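PDB 4L8N: PDZ domain protein from Parabacteroides distasonis, which is of unknown function but combines N- and C-terminal PDZ domains with a DUF4136 domain and can bind magnesium. Local coordinates for residues F131-F142 / H281-T292. Numbering follows the deposited sequence.
Sequences FKTTVTSDGVDF and HVPLMCMQYPYT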
ATOM      1  N   PHE A 131       4.163  -2.170  -6.386  1.00 50.27           N
ATOM      2  CA  PHE A 131       5.005  -1.006  -6.618  1.00 49.28           C
ATOM      3  C   PHE A 131       4.185   0.261  -6.499  1.00 52.13           C
ATOM      4  O   PHE A 131       3.168   0.387  -7.179  1.00 51.88           O
ATOM      5  CB  PHE A 131       5.666  -1.060  -8.025  1.00 49.90           C
ATOM      6  CG  PHE A 131       6.571  -2.229  -8.355  1.00 50.41           C
ATOM      7  CD1 PHE A 131       7.191  -2.965  -7.344  1.00 52.10           C
ATOM      8  CD2 PHE A 131       6.842  -2.566  -9.683  1.00 50.38           C
ATOM      9  CE1 PHE A 131       8.037  -4.039  -7.652  1.00 52.70           C
ATOM     10  CE2 PHE A 131       7.695  -3.631  -9.990  1.00 52.86           C
ATOM     11  CZ  PHE A 131       8.285  -4.364  -8.973  1.00 51.58           C
ATOM     12  N   LYS A 132       4.626   1.202  -5.670  1.00 47.61           N
ATOM     13  CA  LYS A 132       4.003   2.514  -5.606  1.00 47.93           C
ATOM     14  C   LYS A 132       4.914   3.425  -6.452  1.00 52.35           C
ATOM     15  O   LYS A 132       6.098   3.594  -6.123  1.00 49.68           O
ATOM     16  CB  LYS A 132       3.801   3.007  -4.146  1.00 50.70           C
ATOM     17  CG  LYS A 132       3.341   4.472  -4.000  1.00 70.41           C
ATOM     18  CD  LYS A 132       1.837   4.663  -4.268  1.00 87.29           C
ATOM     19  CE  LYS A 132       1.483   6.125  -4.442  1.00103.59           C
ATOM     20  NZ  LYS A 132       1.716   6.630  -5.832  1.00104.89           N
ATOM     21  N   THR A 133       4.377   3.938  -7.581  1.00 50.54           N
ATOM     22  CA  THR A 133       5.132   4.796  -8.508  1.00 50.18           C
ATOM     23  C   THR A 133       4.488   6.151  -8.482  1.00 52.86           C
ATOM     24  O   THR A 133       3.304   6.292  -8.803  1.00 52.76           O
ATOM     25  CB  THR A 133       5.238   4.171  -9.929  1.00 50.20           C
ATOM     26  OG1 THR A 133       5.588   2.804  -9.758  1.00 47.02           O
ATOM     27  CG2 THR A 133       6.326   4.815 -10.775  1.00 45.40           C
ATOM     28  N   THR A 134       5.280   7.143  -8.044  1.00 48.35           N
ATOM     29  CA  THR A 134       4.888   8.534  -7.837  1.00 47.19           C
ATOM     30  C   THR A 134       5.790   9.446  -8.623  1.00 51.23           C
ATOM     31  O   THR A 134       7.012   9.305  -8.576  1.00 50.51           O
ATOM     32  CB  THR A 134       4.968   8.885  -6.351  1.00 53.32           C
ATOM     33  OG1 THR A 134       4.484   7.798  -5.556  1.00 53.88           O
ATOM     34  CG2 THR A 134       4.228  10.173  -6.016  1.00 51.58           C
ATOM     35  N   VAL A 135       5.186  10.381  -9.342  1.00 49.85           N
ATOM     36  CA  VAL A 135       5.909  11.352 -10.139  1.00 51.90           C
ATOM     37  C   VAL A 135       5.530  12.764  -9.687  1.00 57.78           C
ATOM     38  O   VAL A 135       4.486  12.950  -9.045  1.00 57.88           O
ATOM     39  CB  VAL A 135       5.720  11.160 -11.678  1.00 56.35           C
ATOM     40  CG1 VAL A 135       6.075   9.734 -12.096  1.00 55.65           C
ATOM     41  CG2 VAL A 135       4.307  11.524 -12.132  1.00 56.40           C
ATOM     42  N   THR A 136       6.379  13.752 -10.060  1.00 54.09           N
ATOM     43  CA  THR A 136       6.187  15.184  -9.810  1.00 52.89           C
ATOM     44  C   THR A 136       4.853  15.632 -10.452  1.00 56.62           C
ATOM     45  O   THR A 136       4.416  15.076 -11.466  1.00 56.41           O
ATOM     46  CB  THR A 136       7.409  16.003 -10.309  1.00 54.09           C
ATOM     47  OG1 THR A 136       7.200  17.387 -10.024  1.00 58.96           O
ATOM     48  CG2 THR A 136       7.706  15.816 -11.821  1.00 50.26           C
ATOM     49  N   SER A 137       4.202  16.613  -9.837  1.00 53.98           N
ATOM     50  CA  SER A 137       2.936  17.125 -10.342  1.00 54.89           C
ATOM     51  C   SER A 137       3.207  18.162 -11.431  1.00 59.09           C
ATOM     52  O   SER A 137       2.287  18.520 -12.172  1.00 59.26           O
ATOM     53  CB  SER A 137       2.082  17.689  -9.208  1.00 60.39           C
ATOM     54  OG  SER A 137       2.801  18.643  -8.440  1.00 75.79           O
ATOM     55  N   ASP A 138       4.485  18.600 -11.569  1.00 56.08           N
ATOM     56  CA  ASP A 138       4.935  19.514 -12.635  1.00 56.47           C
ATOM     57  C   ASP A 138       4.978  18.725 -13.940  1.00 60.33           C
ATOM     58  O   ASP A 138       5.460  17.590 -13.957  1.00 57.11           O
ATOM     59  CB  ASP A 138       6.306  20.134 -12.306  1.00 57.93           C
ATOM     60  CG  ASP A 138       6.366  20.870 -10.977  1.00 72.45           C
ATOM     61  OD1 ASP A 138       5.318  21.406 -10.540  1.00 75.69           O
ATOM     62  OD2 ASP A 138       7.458  20.918 -10.376  1.00 79.72           O
ATOM     63  N   GLY A 139       4.456  19.322 -15.004  1.00 59.96           N
ATOM     64  CA  GLY A 139       4.362  18.692 -16.319  1.00 60.60           C
ATOM     65  C   GLY A 139       5.623  18.725 -17.160  1.00 65.79           C
ATOM     66  O   GLY A 139       5.537  18.850 -18.390  1.00 68.67           O
ATOM     67  N   VAL A 140       6.800  18.565 -16.509  1.00 58.59           N
ATOM     68  CA  VAL A 140       8.097  18.576 -17.157  1.00 57.09           C
ATOM     69  C   VAL A 140       8.323  17.292 -17.953  1.00 61.79           C
ATOM     70  O   VAL A 140       8.088  16.196 -17.448  1.00 61.90           O
ATOM     71  CB  VAL A 140       9.239  18.855 -16.153  1.00 59.50           C
ATOM     72  CG1 VAL A 140       9.473  17.701 -15.183  1.00 57.26           C
ATOM     73  CG2 VAL A 140      10.524  19.236 -16.876  1.00 60.62           C
ATOM     74  N   ASP A 141       8.807  17.433 -19.197  1.00 59.17           N
ATOM     75  CA  ASP A 141       9.156  16.297 -20.031  1.00 58.13           C
ATOM     76  C   ASP A 141      10.449  15.631 -19.499  1.00 61.07           C
ATOM     77  O   ASP A 141      11.481  16.293 -19.354  1.00 61.49           O
ATOM     78  CB  ASP A 141       9.305  16.696 -21.504  1.00 61.20           C
ATOM     79  CG  ASP A 141       9.097  15.491 -22.404  1.00 78.04           C
ATOM     80  OD1 ASP A 141      10.069  14.727 -22.612  1.00 76.22           O
ATOM     81  OD2 ASP A 141       7.940  15.234 -22.786  1.00 90.59           O
ATOM     82  N   PHE A 142      10.372  14.320 -19.194  1.00 55.52           N
ATOM     83  CA  PHE A 142      11.490  13.513 -18.687  1.00 53.80           C
ATOM     84  C   PHE A 142      12.640  13.426 -19.705  1.00 58.18           C
ATOM     85  O   PHE A 142      13.770  13.151 -19.315  1.00 58.63           O
ATOM     86  CB  PHE A 142      11.027  12.098 -18.256  1.00 53.42           C
ATOM     87  CG  PHE A 142      10.192  12.044 -16.992  1.00 54.29           C
ATOM     88  CD1 PHE A 142      10.225  13.088 -16.062  1.00 56.68           C
ATOM     89  CD2 PHE A 142       9.419  10.928 -16.699  1.00 55.63           C
ATOM     90  CE1 PHE A 142       9.464  13.029 -14.891  1.00 55.72           C
ATOM     91  CE2 PHE A 142       8.672  10.869 -15.515  1.00 56.84           C
ATOM     92  CZ  PHE A 142       8.703  11.924 -14.624  1.00 53.96           C
ATOM     93  N   HIS A 281      13.596  -7.151  -9.339  1.00 48.61           N
ATOM     94  CA  HIS A 281      12.604  -6.072  -9.428  1.00 46.28           C
ATOM     95  C   HIS A 281      13.080  -4.752 -10.001  1.00 51.38           C
ATOM     96  O   HIS A 281      12.243  -4.090 -10.617  1.00 51.75           O
ATOM     97  CB  HIS A 281      11.947  -5.872  -8.077  1.00 45.42           C
ATOM     98  CG  HIS A 281      11.233  -7.112  -7.641  1.00 48.08           C
ATOM     99  ND1 HIS A 281      11.889  -8.115  -6.941  1.00 50.01           N
ATOM    100  CD2 HIS A 281       9.954  -7.509  -7.878  1.00 49.34           C
ATOM    101  CE1 HIS A 281      10.980  -9.064  -6.730  1.00 49.34           C
ATOM    102  NE2 HIS A 281       9.800  -8.742  -7.262  1.00 49.32           N
ATOM    103  N   VAL A 282      14.381  -4.375  -9.894  1.00 48.86           N
ATOM    104  CA  VAL A 282      14.862  -3.138 -10.548  1.00 49.53           C
ATOM    105  C   VAL A 282      14.381  -3.116 -12.047  1.00 54.35           C
ATOM    106  O   VAL A 282      13.791  -2.099 -12.453  1.00 54.35           O
ATOM    107  CB  VAL A 282      16.410  -2.921 -10.445  1.00 53.63           C
ATOM    108  CG1 VAL A 282      16.938  -1.992 -11.545  1.00 52.23           C
ATOM    109  CG2 VAL A 282      16.803  -2.402  -9.068  1.00 54.19           C
ATOM    110  N   PRO A 283      14.577  -4.207 -12.856  1.00 49.92           N
ATOM    111  CA  PRO A 283      14.110  -4.163 -14.265  1.00 49.01           C
ATOM    112  C   PRO A 283      12.581  -4.039 -14.415  1.00 51.05           C
ATOM    113  O   PRO A 283      12.119  -3.407 -15.361  1.00 51.25           O
ATOM    114  CB  PRO A 283      14.620  -5.487 -14.861  1.00 50.47           C
ATOM    115  CG  PRO A 283      15.650  -5.990 -13.917  1.00 55.15           C
ATOM    116  CD  PRO A 283      15.263  -5.489 -12.570  1.00 51.01           C
ATOM    117  N   LEU A 284      11.799  -4.625 -13.504  1.00 47.91           N
ATOM    118  CA  LEU A 284      10.331  -4.513 -13.554  1.00 47.59           C
ATOM    119  C   LEU A 284       9.880  -3.094 -13.136  1.00 53.81           C
ATOM    120  O   LEU A 284       9.042  -2.493 -13.810  1.00 55.27           O
ATOM    121  CB  LEU A 284       9.646  -5.573 -12.668  1.00 46.74           C
ATOM    122  CG  LEU A 284       9.876  -7.038 -12.997  1.00 48.79           C
ATOM    123  CD1 LEU A 284       9.397  -7.906 -11.852  1.00 47.50           C
ATOM    124  CD2 LEU A 284       9.200  -7.447 -14.329  1.00 47.62           C
HETATM  125  N   MSE A 285      10.466  -2.557 -12.043  1.00 49.68           N
HETATM  126  CA  MSE A 285      10.220  -1.205 -11.516  1.00 47.96           C
HETATM  127  C   MSE A 285      10.559  -0.104 -12.519  1.00 53.60           C
HETATM  128  O   MSE A 285       9.800   0.856 -12.644  1.00 54.85           O
HETATM  129  CB  MSE A 285      11.050  -0.986 -10.248  1.00 48.79           C
HETATM  130  CG  MSE A 285      10.506  -1.723  -9.050  1.00 53.36           C
HETATM  131 SE   MSE A 285      11.708  -1.732  -7.547  0.75 58.91          SE
HETATM  132  CE  MSE A 285      11.599   0.084  -7.149  1.00 56.18           C
ATOM    133  N   CYS A 286      11.691  -0.234 -13.232  1.00 50.59           N
ATOM    134  CA  CYS A 286      12.139   0.782 -14.190  1.00 50.39           C
ATOM    135  C   CYS A 286      11.415   0.729 -15.531  1.00 50.49           C
ATOM    136  O   CYS A 286      11.605   1.648 -16.340  1.00 50.67           O
ATOM    137  CB  CYS A 286      13.645   0.722 -14.376  1.00 52.21           C
ATOM    138  SG  CYS A 286      14.561   1.192 -12.892  1.00 57.43           S
HETATM  139  N   MSE A 287      10.541  -0.273 -15.761  1.00 43.92           N
HETATM  140  CA  MSE A 287       9.755  -0.314 -17.008  1.00 42.82           C
HETATM  141  C   MSE A 287       8.789   0.881 -17.056  1.00 49.13           C
HETATM  142  O   MSE A 287       8.306   1.246 -18.133  1.00 49.12           O
HETATM  143  CB  MSE A 287       9.004  -1.638 -17.152  1.00 43.67           C
HETATM  144  CG  MSE A 287       9.826  -2.684 -17.880  1.00 49.84           C
HETATM  145 SE   MSE A 287       8.969  -4.424 -18.039  0.75 55.81          SE
HETATM  146  CE  MSE A 287       7.694  -3.943 -19.241  1.00 52.92           C
ATOM    147  N   GLN A 288       8.529   1.512 -15.878  1.00 45.57           N
ATOM    148  CA  GLN A 288       7.670   2.682 -15.827  1.00 45.32           C
ATOM    149  C   GLN A 288       8.472   3.979 -15.865  1.00 48.37           C
ATOM    150  O   GLN A 288       7.878   5.038 -15.719  1.00 50.44           O
ATOM    151  CB  GLN A 288       6.697   2.642 -14.654  1.00 46.38           C
ATOM    152  CG  GLN A 288       5.584   1.637 -14.913  1.00 46.77           C
ATOM    153  CD  GLN A 288       4.338   1.988 -14.194  1.00 57.13           C
ATOM    154  OE1 GLN A 288       3.336   2.378 -14.801  1.00 54.05           O
ATOM    155  NE2 GLN A 288       4.395   1.885 -12.878  1.00 50.98           N
ATOM    156  N   TYR A 289       9.798   3.917 -16.130  1.00 43.30           N
ATOM    157  CA  TYR A 289      10.599   5.120 -16.354  1.00 42.85           C
ATOM    158  C   TYR A 289      11.019   5.156 -17.833  1.00 48.03           C
ATOM    159  O   TYR A 289      11.697   4.222 -18.274  1.00 47.55           O
ATOM    160  CB  TYR A 289      11.825   5.255 -15.418  1.00 43.11           C
ATOM    161  CG  TYR A 289      12.406   6.649 -15.531  1.00 44.34           C
ATOM    162  CD1 TYR A 289      11.793   7.733 -14.899  1.00 45.49           C
ATOM    163  CD2 TYR A 289      13.451   6.924 -16.422  1.00 44.70           C
ATOM    164  CE1 TYR A 289      12.253   9.041 -15.086  1.00 45.88           C
ATOM    165  CE2 TYR A 289      13.913   8.233 -16.622  1.00 45.58           C
ATOM    166  CZ  TYR A 289      13.314   9.285 -15.943  1.00 52.44           C
ATOM    167  OH  TYR A 289      13.754  10.583 -16.116  1.00 55.43           O
ATOM    168  N   PRO A 290      10.625   6.167 -18.653  1.00 45.85           N
ATOM    169  CA  PRO A 290       9.880   7.395 -18.333  1.00 47.18           C
ATOM    170  C   PRO A 290       8.354   7.317 -18.475  1.00 55.74           C
ATOM    171  O   PRO A 290       7.672   8.299 -18.180  1.00 55.74           O
ATOM    172  CB  PRO A 290      10.442   8.375 -19.363  1.00 49.07           C
ATOM    173  CG  PRO A 290      10.723   7.533 -20.557  1.00 52.40           C
ATOM    174  CD  PRO A 290      11.051   6.165 -20.067  1.00 46.30           C
ATOM    175  N   TYR A 291       7.812   6.174 -18.928  1.00 54.25           N
ATOM    176  CA  TYR A 291       6.383   6.071 -19.157  1.00 53.83           C
ATOM    177  C   TYR A 291       5.676   5.350 -18.005  1.00 55.32           C
ATOM    178  O   TYR A 291       5.684   4.126 -17.931  1.00 54.36           O
ATOM    179  CB  TYR A 291       6.122   5.394 -20.506  1.00 55.19           C
ATOM    180  CG  TYR A 291       4.665   5.352 -20.913  1.00 56.49           C
ATOM    181  CD1 TYR A 291       3.892   6.509 -20.936  1.00 57.76           C
ATOM    182  CD2 TYR A 291       4.070   4.160 -21.322  1.00 57.38           C
ATOM    183  CE1 TYR A 291       2.554   6.476 -21.318  1.00 59.87           C
ATOM    184  CE2 TYR A 291       2.733   4.115 -21.712  1.00 58.91           C
ATOM    185  CZ  TYR A 291       1.977   5.275 -21.712  1.00 65.38           C
ATOM    186  OH  TYR A 291       0.664   5.226 -22.119  1.00 63.16           O
ATOM    187  N   THR A 292       5.066   6.150 -17.107  1.00 50.72           N
ATOM    188  CA  THR A 292       4.305   5.726 -15.940  1.00 49.35           C
ATOM    189  C   THR A 292       2.805   5.821 -16.231  1.00 55.56           C
ATOM    190  O   THR A 292       2.295   6.918 -16.485  1.00 56.42           O
ATOM    191  CB  THR A 292       4.695   6.592 -14.711  1.00 51.48           C
ATOM    192  OG1 THR A 292       6.087   6.454 -14.424  1.00 50.30           O
ATOM    193  CG2 THR A 292       3.909   6.242 -13.462  1.00 47.63           C
TER
HETATM  194  O   HOH W   1       3.239   1.726  -9.765  1.00 47.85           O
HETATM  195  O   HOH W   2       7.051   1.118 -11.751  1.00 52.90           O
HETATM  196  O   HOH W   3      15.143  11.196 -18.441  1.00 41.54           O
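H281 sets CD2 of its imidazole against the F131 ring edge, 3.7 Å from CZ, while its ND1 bonds to O of Y277. L284 adds CB at that edge. M285, a selenomethionine, takes a face: its CG, beside the backbone N (chi1 -74°), sits over the ring centre as a CH-pi contact, 3.5 Å from the F131 centroid, with SE farther out above the same face, a Met-aromatic contact 4.7 Å from that centroid. At Q288 the chemistry turns polar. One water joins NE2 and the M285 carbonyl to OG1 of T133; a second links that OG1 to the F131 carbonyl and, weakly, to NE2, while OE1 takes the backbone N-H groups of K293 and Y294. Y289 lies nearly parallel to F142 but slid aside, centroids 5.3 Å apart, and a water ties its OH to the F142 carbonyl. P290, after a cis peptide, lays CB at the F142 edge. OG1 of T292 donates to O of Q288 (2.6 Å) and also bonds to NE1 of W260; its CG2 meets CG2 of T133. In this DUF4136 domain F131 packs strand 123-135 on the helix end, F142 packs the chain beyond on the following loop, and waters bridge T133, Q288 and backbone carbonyls between them.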